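Local coordinates for sensor protein (Bacteroides thetaiotaomicron, PDB 2X7X) that binds fructose through this periplasmic domain of a hybrid two-component sensor, whose kinase part probably passes the signal on by phosphorylating a histidine, at residues 214-226 against 237-249. Numbering follows the deposited sequence.
Sequences KEMIFVGIDALPG and SVLDATFIYPTNG. With K (potassium ion), chain F; FRU (beta-D-fructofuranose), chain E.
G220 and T242 pair in register where strand 217-220 runs parallel to strand 241-244, the two strands of a beta-alpha-beta unit in a lobe of the periplasmic-binding-protein fold. G220, with no side chain, lets L239 CD2 lie close over its backbone, 3.8 Å from G220 N. T242 OG1 also borders the glycine and is hydrogen-bonded to D197, while T242 CG2 packs on A223 CB at 3.7 Å, so a beta-branched residue with one polar arm suits the place. On the opposite face of the sheet, V219 CG1 meets the edge of the F243 ring at CE2, 4.1 Å away, and I221 CG2 fits against Y245 CB; helix 110-124 touches I221 and F243.

At the start of the pairing, D240 grips F218 twice. Its CG lies beside its own backbone N (chi1 -63°), which brings OD2 to F218 N at 2.8 Å, the N-H meeting it from above the carboxylate plane; D240 N donates to F218 O, also at 2.8 Å. An alanine here would remove that acceptor and is likely to leave F218 N without its mate and a gap beside I217 CB. At its C-terminal end the pair reaches the sugar pocket. Y245, its hydroxyl hydrogen-bonded to D94, sets its ring plane 33° from the D222 carboxylate, whose OD1 accepts a hydrogen bond from fructose O4 at 2.5 Å.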
ATOM      1  N   LYS A 214      23.333  -1.153 -17.546  1.00 29.38           N
ATOM      2  CA  LYS A 214      22.924   0.255 -17.630  1.00 29.82           C
ATOM      3  C   LYS A 214      22.498   0.655 -19.053  1.00 28.90           C
ATOM      4  O   LYS A 214      22.099   1.784 -19.295  1.00 28.75           O
ATOM      5  CB  LYS A 214      24.007   1.183 -17.062  1.00 30.24           C
ATOM      6  CG  LYS A 214      24.215   0.996 -15.565  1.00 33.70           C
ATOM      7  CD  LYS A 214      25.391   1.815 -14.998  1.00 37.93           C
ATOM      8  CE  LYS A 214      25.448   1.649 -13.469  1.00 41.49           C
ATOM      9  NZ  LYS A 214      26.128   2.781 -12.755  1.00 44.03           N
ATOM     10  N   GLU A 215      22.554  -0.290 -19.980  1.00 28.21           N
ATOM     11  CA  GLU A 215      22.198  -0.008 -21.376  1.00 27.65           C
ATOM     12  C   GLU A 215      20.735  -0.269 -21.683  1.00 26.59           C
ATOM     13  O   GLU A 215      20.293  -0.027 -22.797  1.00 26.58           O
ATOM     14  CB  GLU A 215      23.040  -0.859 -22.331  1.00 27.92           C
ATOM     15  CG  GLU A 215      24.541  -0.609 -22.280  1.00 28.96           C
ATOM     16  CD  GLU A 215      25.315  -1.541 -23.202  1.00 30.97           C
ATOM     17  OE1 GLU A 215      24.749  -2.552 -23.691  1.00 30.83           O
ATOM     18  OE2 GLU A 215      26.503  -1.254 -23.446  1.00 33.20           O
ATOM     19  N   MET A 216      19.997  -0.779 -20.702  1.00 25.58           N
ATOM     20  CA  MET A 216      18.656  -1.304 -20.932  1.00 24.34           C
ATOM     21  C   MET A 216      17.800  -1.219 -19.679  1.00 23.59           C
ATOM     22  O   MET A 216      18.319  -1.189 -18.560  1.00 23.13           O
ATOM     23  CB  MET A 216      18.730  -2.758 -21.423  1.00 24.50           C
ATOM     24  CG  MET A 216      19.388  -3.729 -20.448  1.00 25.17           C
ATOM     25  SD  MET A 216      19.763  -5.335 -21.174  1.00 27.15           S
ATOM     26  CE  MET A 216      21.295  -4.977 -22.054  1.00 24.92           C
ATOM     27  N   ILE A 217      16.487  -1.159 -19.875  1.00 22.85           N
ATOM     28  CA  ILE A 217      15.547  -1.198 -18.762  1.00 22.05           C
ATOM     29  C   ILE A 217      15.034  -2.622 -18.576  1.00 21.67           C
ATOM     30  O   ILE A 217      15.063  -3.427 -19.525  1.00 21.89           O
ATOM     31  CB  ILE A 217      14.342  -0.265 -19.000  1.00 22.85           C
ATOM     32  CG1 ILE A 217      13.578  -0.685 -20.266  1.00 21.33           C
ATOM     33  CG2 ILE A 217      14.784   1.228 -18.988  1.00 20.91           C
ATOM     34  CD1 ILE A 217      12.156  -0.217 -20.277  1.00 22.30           C
ATOM     35  N   PHE A 218      14.569  -2.928 -17.364  1.00 20.56           N
ATOM     36  CA  PHE A 218      14.049  -4.258 -17.037  1.00 19.64           C
ATOM     37  C   PHE A 218      12.609  -4.182 -16.555  1.00 19.49           C
ATOM     38  O   PHE A 218      12.294  -3.436 -15.618  1.00 19.09           O
ATOM     39  CB  PHE A 218      14.933  -4.965 -15.995  1.00 19.13           C
ATOM     40  CG  PHE A 218      16.319  -5.271 -16.491  1.00 19.15           C
ATOM     41  CD1 PHE A 218      16.632  -6.541 -16.998  1.00 19.05           C
ATOM     42  CD2 PHE A 218      17.315  -4.282 -16.495  1.00 16.68           C
ATOM     43  CE1 PHE A 218      17.927  -6.815 -17.493  1.00 17.59           C
ATOM     44  CE2 PHE A 218      18.601  -4.553 -16.982  1.00 15.27           C
ATOM     45  CZ  PHE A 218      18.906  -5.808 -17.479  1.00 16.73           C
ATOM     46  N   VAL A 219      11.736  -4.953 -17.208  1.00 19.35           N
ATOM     47  CA  VAL A 219      10.324  -5.010 -16.813  1.00 19.23           C
ATOM     48  C   VAL A 219       9.883  -6.435 -16.511  1.00 19.33           C
ATOM     49  O   VAL A 219      10.177  -7.357 -17.269  1.00 19.69           O
ATOM     50  CB  VAL A 219       9.391  -4.347 -17.858  1.00 19.14           C
ATOM     51  CG1 VAL A 219       7.989  -4.274 -17.320  1.00 18.78           C
ATOM     52  CG2 VAL A 219       9.891  -2.940 -18.211  1.00 17.57           C
ATOM     53  N   GLY A 220       9.203  -6.611 -15.383  1.00 19.43           N
ATOM     54  CA  GLY A 220       8.737  -7.930 -14.962  1.00 19.51           C
ATOM     55  C   GLY A 220       7.267  -7.906 -14.602  1.00 19.76           C
ATOM     56  O   GLY A 220       6.604  -6.880 -14.758  1.00 20.31           O
ATOM     57  N   ILE A 221       6.745  -9.038 -14.139  1.00 19.66           N
ATOM     58  CA  ILE A 221       5.346  -9.134 -13.732  1.00 19.10           C
ATOM     59  C   ILE A 221       5.286  -9.878 -12.407  1.00 19.75           C
ATOM     60  O   ILE A 221       6.078 -10.789 -12.181  1.00 19.44           O
ATOM     61  CB  ILE A 221       4.487  -9.863 -14.789  1.00 18.75           C
ATOM     62  CG1 ILE A 221       4.548  -9.135 -16.134  1.00 17.07           C
ATOM     63  CG2 ILE A 221       3.032  -9.944 -14.340  1.00 18.58           C
ATOM     64  CD1 ILE A 221       4.038  -9.931 -17.323  1.00 11.75           C
ATOM     65  N   ASP A 222       4.375  -9.446 -11.530  1.00 20.29           N
ATOM     66  CA  ASP A 222       3.990 -10.140 -10.288  1.00 20.96           C
ATOM     67  C   ASP A 222       3.868  -9.119  -9.172  1.00 21.86           C
ATOM     68  O   ASP A 222       2.817  -9.024  -8.525  1.00 21.37           O
ATOM     69  CB  ASP A 222       4.950 -11.264  -9.880  1.00 20.92           C
ATOM     70  CG  ASP A 222       4.657 -12.592 -10.579  1.00 21.47           C
ATOM     71  OD1 ASP A 222       3.557 -12.795 -11.128  1.00 20.69           O
ATOM     72  OD2 ASP A 222       5.560 -13.451 -10.581  1.00 22.88           O
ATOM     73  N   ALA A 223       4.946  -8.357  -8.961  1.00 22.93           N
ATOM     74  CA  ALA A 223       4.990  -7.275  -7.961  1.00 24.20           C
ATOM     75  C   ALA A 223       4.633  -7.694  -6.529  1.00 24.95           C
ATOM     76  O   ALA A 223       3.856  -7.014  -5.866  1.00 25.01           O
ATOM     77  CB  ALA A 223       4.106  -6.087  -8.406  1.00 23.62           C
ATOM     78  N   LEU A 224       5.193  -8.804  -6.059  1.00 26.48           N
ATOM     79  CA  LEU A 224       4.995  -9.248  -4.664  1.00 27.58           C
ATOM     80  C   LEU A 224       5.790  -8.378  -3.692  1.00 28.34           C
ATOM     81  O   LEU A 224       6.871  -7.898  -4.037  1.00 28.41           O
ATOM     82  CB  LEU A 224       5.443 -10.705  -4.486  1.00 27.24           C
ATOM     83  CG  LEU A 224       4.702 -11.841  -5.196  1.00 27.44           C
ATOM     84  CD1 LEU A 224       5.471 -13.168  -5.095  1.00 27.12           C
ATOM     85  CD2 LEU A 224       3.299 -11.989  -4.635  1.00 27.34           C
ATOM     86  N   PRO A 225       5.257  -8.174  -2.476  1.00 29.34           N
ATOM     87  CA  PRO A 225       6.042  -7.572  -1.386  1.00 30.07           C
ATOM     88  C   PRO A 225       6.952  -8.620  -0.761  1.00 30.86           C
ATOM     89  O   PRO A 225       6.899  -9.772  -1.161  1.00 31.33           O
ATOM     90  CB  PRO A 225       4.974  -7.145  -0.377  1.00 29.93           C
ATOM     91  CG  PRO A 225       3.822  -8.092  -0.620  1.00 29.83           C
ATOM     92  CD  PRO A 225       3.848  -8.409  -2.094  1.00 29.59           C
ATOM     93  N   GLY A 226       7.775  -8.231   0.211  1.00 31.71           N
ATOM     94  CA  GLY A 226       8.665  -9.170   0.889  1.00 32.60           C
ATOM     95  C   GLY A 226      10.067  -9.229   0.316  1.00 33.46           C
ATOM     96  O   GLY A 226      10.301  -8.792  -0.816  1.00 33.88           O
ATOM     97  N   SER A 237      16.342  -0.537  -7.466  1.00 29.51           N
ATOM     98  CA  SER A 237      16.759  -0.071  -8.796  1.00 29.66           C
ATOM     99  C   SER A 237      17.243  -1.177  -9.740  1.00 29.74           C
ATOM    100  O   SER A 237      17.977  -0.896 -10.698  1.00 30.15           O
ATOM    101  CB  SER A 237      17.826   1.026  -8.689  1.00 29.45           C
ATOM    102  OG  SER A 237      17.221   2.306  -8.649  1.00 30.81           O
ATOM    103  N   VAL A 238      16.832  -2.417  -9.473  1.00 29.09           N
ATOM    104  CA  VAL A 238      17.140  -3.548 -10.347  1.00 28.80           C
ATOM    105  C   VAL A 238      16.081  -3.699 -11.457  1.00 28.26           C
ATOM    106  O   VAL A 238      16.406  -3.918 -12.619  1.00 28.18           O
ATOM    107  CB  VAL A 238      17.257  -4.856  -9.531  1.00 29.31           C
ATOM    108  CG1 VAL A 238      17.461  -6.072 -10.450  1.00 28.24           C
ATOM    109  CG2 VAL A 238      18.405  -4.735  -8.499  1.00 29.74           C
ATOM    110  N   LEU A 239      14.812  -3.590 -11.077  1.00 27.38           N
ATOM    111  CA  LEU A 239      13.711  -3.581 -12.016  1.00 25.93           C
ATOM    112  C   LEU A 239      13.246  -2.146 -12.213  1.00 25.33           C
ATOM    113  O   LEU A 239      13.084  -1.391 -11.237  1.00 25.02           O
ATOM    114  CB  LEU A 239      12.551  -4.385 -11.442  1.00 25.94           C
ATOM    115  CG  LEU A 239      12.425  -5.871 -11.710  1.00 26.07           C
ATOM    116  CD1 LEU A 239      11.245  -6.399 -10.906  1.00 26.65           C
ATOM    117  CD2 LEU A 239      12.197  -6.102 -13.182  1.00 26.49           C
ATOM    118  N   ASP A 240      13.009  -1.761 -13.459  1.00 24.11           N
ATOM    119  CA  ASP A 240      12.487  -0.435 -13.696  1.00 23.57           C
ATOM    120  C   ASP A 240      11.000  -0.388 -13.467  1.00 23.11           C
ATOM    121  O   ASP A 240      10.474   0.622 -13.026  1.00 23.27           O
ATOM    122  CB  ASP A 240      12.827   0.036 -15.084  1.00 23.78           C
ATOM    123  CG  ASP A 240      14.311   0.159 -15.287  1.00 25.05           C
ATOM    124  OD1 ASP A 240      14.825   1.296 -15.199  1.00 25.87           O
ATOM    125  OD2 ASP A 240      14.962  -0.887 -15.508  1.00 25.74           O
ATOM    126  N   ALA A 241      10.328  -1.497 -13.746  1.00 22.57           N
ATOM    127  CA  ALA A 241       8.887  -1.596 -13.562  1.00 22.14           C
ATOM    128  C   ALA A 241       8.470  -3.050 -13.417  1.00 21.88           C
ATOM    129  O   ALA A 241       9.139  -3.958 -13.912  1.00 21.99           O
ATOM    130  CB  ALA A 241       8.128  -0.930 -14.732  1.00 21.62           C
ATOM    131  N   THR A 242       7.361  -3.261 -12.727  1.00 21.64           N
ATOM    132  CA  THR A 242       6.718  -4.562 -12.694  1.00 21.72           C
ATOM    133  C   THR A 242       5.213  -4.381 -12.509  1.00 21.49           C
ATOM    134  O   THR A 242       4.766  -3.343 -12.038  1.00 21.56           O
ATOM    135  CB  THR A 242       7.341  -5.504 -11.635  1.00 21.92           C
ATOM    136  OG1 THR A 242       6.743  -6.802 -11.745  1.00 22.03           O
ATOM    137  CG2 THR A 242       7.162  -4.944 -10.212  1.00 21.61           C
ATOM    138  N   PHE A 243       4.436  -5.373 -12.921  1.00 21.35           N
ATOM    139  CA  PHE A 243       2.976  -5.258 -12.885  1.00 20.92           C
ATOM    140  C   PHE A 243       2.392  -6.185 -11.861  1.00 21.25           C
ATOM    141  O   PHE A 243       2.838  -7.329 -11.731  1.00 22.03           O
ATOM    142  CB  PHE A 243       2.380  -5.508 -14.273  1.00 20.46           C
ATOM    143  CG  PHE A 243       2.602  -4.376 -15.209  1.00 18.99           C
ATOM    144  CD1 PHE A 243       1.622  -3.405 -15.380  1.00 18.36           C
ATOM    145  CD2 PHE A 243       3.826  -4.233 -15.863  1.00 18.21           C
ATOM    146  CE1 PHE A 243       1.839  -2.326 -16.233  1.00 19.20           C
ATOM    147  CE2 PHE A 243       4.067  -3.171 -16.707  1.00 17.37           C
ATOM    148  CZ  PHE A 243       3.075  -2.215 -16.906  1.00 18.84           C
ATOM    149  N   ILE A 244       1.422  -5.682 -11.107  1.00 21.42           N
ATOM    150  CA  ILE A 244       0.761  -6.467 -10.080  1.00 21.88           C
ATOM    151  C   ILE A 244       0.045  -7.642 -10.714  1.00 22.86           C
ATOM    152  O   ILE A 244      -0.846  -7.455 -11.541  1.00 23.55           O
ATOM    153  CB  ILE A 244      -0.242  -5.617  -9.270  1.00 21.65           C
ATOM    154  CG1 ILE A 244       0.520  -4.632  -8.366  1.00 21.24           C
ATOM    155  CG2 ILE A 244      -1.198  -6.517  -8.464  1.00 20.79           C
ATOM    156  CD1 ILE A 244      -0.366  -3.834  -7.424  1.00 21.72           C
ATOM    157  N   TYR A 245       0.467  -8.851 -10.369  1.00 23.81           N
ATOM    158  CA  TYR A 245      -0.294 -10.039 -10.722  1.00 24.69           C
ATOM    159  C   TYR A 245      -0.884 -10.597  -9.437  1.00 25.52           C
ATOM    160  O   TYR A 245      -0.193 -11.290  -8.669  1.00 25.83           O
ATOM    161  CB  TYR A 245       0.558 -11.074 -11.457  1.00 24.33           C
ATOM    162  CG  TYR A 245      -0.276 -12.162 -12.103  1.00 24.64           C
ATOM    163  CD1 TYR A 245      -1.275 -11.840 -13.039  1.00 25.28           C
ATOM    164  CD2 TYR A 245      -0.085 -13.501 -11.783  1.00 23.49           C
ATOM    165  CE1 TYR A 245      -2.058 -12.831 -13.644  1.00 24.50           C
ATOM    166  CE2 TYR A 245      -0.857 -14.498 -12.381  1.00 23.82           C
ATOM    167  CZ  TYR A 245      -1.842 -14.154 -13.313  1.00 24.48           C
ATOM    168  OH  TYR A 245      -2.615 -15.122 -13.925  1.00 24.82           O
ATOM    169  N   PRO A 246      -2.153 -10.267  -9.176  1.00 26.47           N
ATOM    170  CA  PRO A 246      -2.732 -10.453  -7.836  1.00 27.57           C
ATOM    171  C   PRO A 246      -3.066 -11.900  -7.516  1.00 28.69           C
ATOM    172  O   PRO A 246      -3.560 -12.643  -8.370  1.00 28.85           O
ATOM    173  CB  PRO A 246      -4.002  -9.596  -7.866  1.00 27.40           C
ATOM    174  CG  PRO A 246      -4.400  -9.549  -9.323  1.00 27.15           C
ATOM    175  CD  PRO A 246      -3.108  -9.669 -10.126  1.00 26.83           C
ATOM    176  N   THR A 247      -2.767 -12.277  -6.279  1.00 30.09           N
ATOM    177  CA  THR A 247      -3.001 -13.617  -5.770  1.00 31.26           C
ATOM    178  C   THR A 247      -4.456 -13.752  -5.309  1.00 32.57           C
ATOM    179  O   THR A 247      -5.137 -14.703  -5.697  1.00 32.67           O
ATOM    180  CB  THR A 247      -2.039 -13.945  -4.621  1.00 30.95           C
ATOM    181  OG1 THR A 247      -2.119 -12.921  -3.629  1.00 30.94           O
ATOM    182  CG2 THR A 247      -0.603 -14.018  -5.114  1.00 30.94           C
ATOM    183  N   ASN A 248      -4.915 -12.789  -4.502  1.00 34.11           N
ATOM    184  CA  ASN A 248      -6.291 -12.710  -4.005  1.00 35.55           C
ATOM    185  C   ASN A 248      -6.888 -14.043  -3.530  1.00 36.56           C
ATOM    186  O   ASN A 248      -8.009 -14.408  -3.887  1.00 36.81           O
ATOM    187  CB  ASN A 248      -7.191 -12.012  -5.029  1.00 35.55           C
ATOM    188  CG  ASN A 248      -7.034 -10.481  -5.014  1.00 36.83           C
ATOM    189  OD1 ASN A 248      -6.630  -9.881  -4.010  1.00 38.75           O
ATOM    190  ND2 ASN A 248      -7.354  -9.849  -6.133  1.00 35.75           N
ATOM    191  N   GLY A 249      -6.122 -14.760  -2.714  1.00 37.65           N
ATOM    192  CA  GLY A 249      -6.535 -16.055  -2.177  1.00 39.17           C
ATOM    193  C   GLY A 249      -7.888 -16.053  -1.495  1.00 40.24           C
ATOM    194  O   GLY A 249      -8.655 -17.009  -1.627  1.00 40.15           O
TER
HETATM  195  K     K F1336      19.065  -0.621 -15.896  1.00 48.57           K
HETATM  196  C1  FRU E1335       3.733 -18.279  -9.980  1.00 24.07           C
HETATM  197  C2  FRU E1335       4.001 -17.763 -11.383  1.00 22.70           C
HETATM  198  C3  FRU E1335       4.090 -16.240 -11.428  1.00 21.51           C
HETATM  199  C4  FRU E1335       3.397 -15.920 -12.738  1.00 21.98           C
HETATM  200  C5  FRU E1335       2.265 -16.938 -12.726  1.00 22.73           C
HETATM  201  C6  FRU E1335       1.679 -17.278 -14.095  1.00 23.46           C
HETATM  202  O1  FRU E1335       4.011 -19.676  -9.922  1.00 24.20           O
HETATM  203  O2  FRU E1335       5.187 -18.393 -11.879  1.00 22.07           O
HETATM  204  O3  FRU E1335       5.438 -15.755 -11.346  1.00 19.62           O
HETATM  205  O4  FRU E1335       2.941 -14.564 -12.809  1.00 21.48           O
HETATM  206  O5  FRU E1335       2.896 -18.112 -12.207  1.00 23.02           O
HETATM  207  O6  FRU E1335       0.543 -18.150 -13.928  1.00 24.64           O
HETATM  208  O   HOH W   1       1.263  -9.690  -6.202  1.00 46.79           O
HETATM  209  O   HOH W   2      18.300   0.649 -12.855  1.00 25.56           O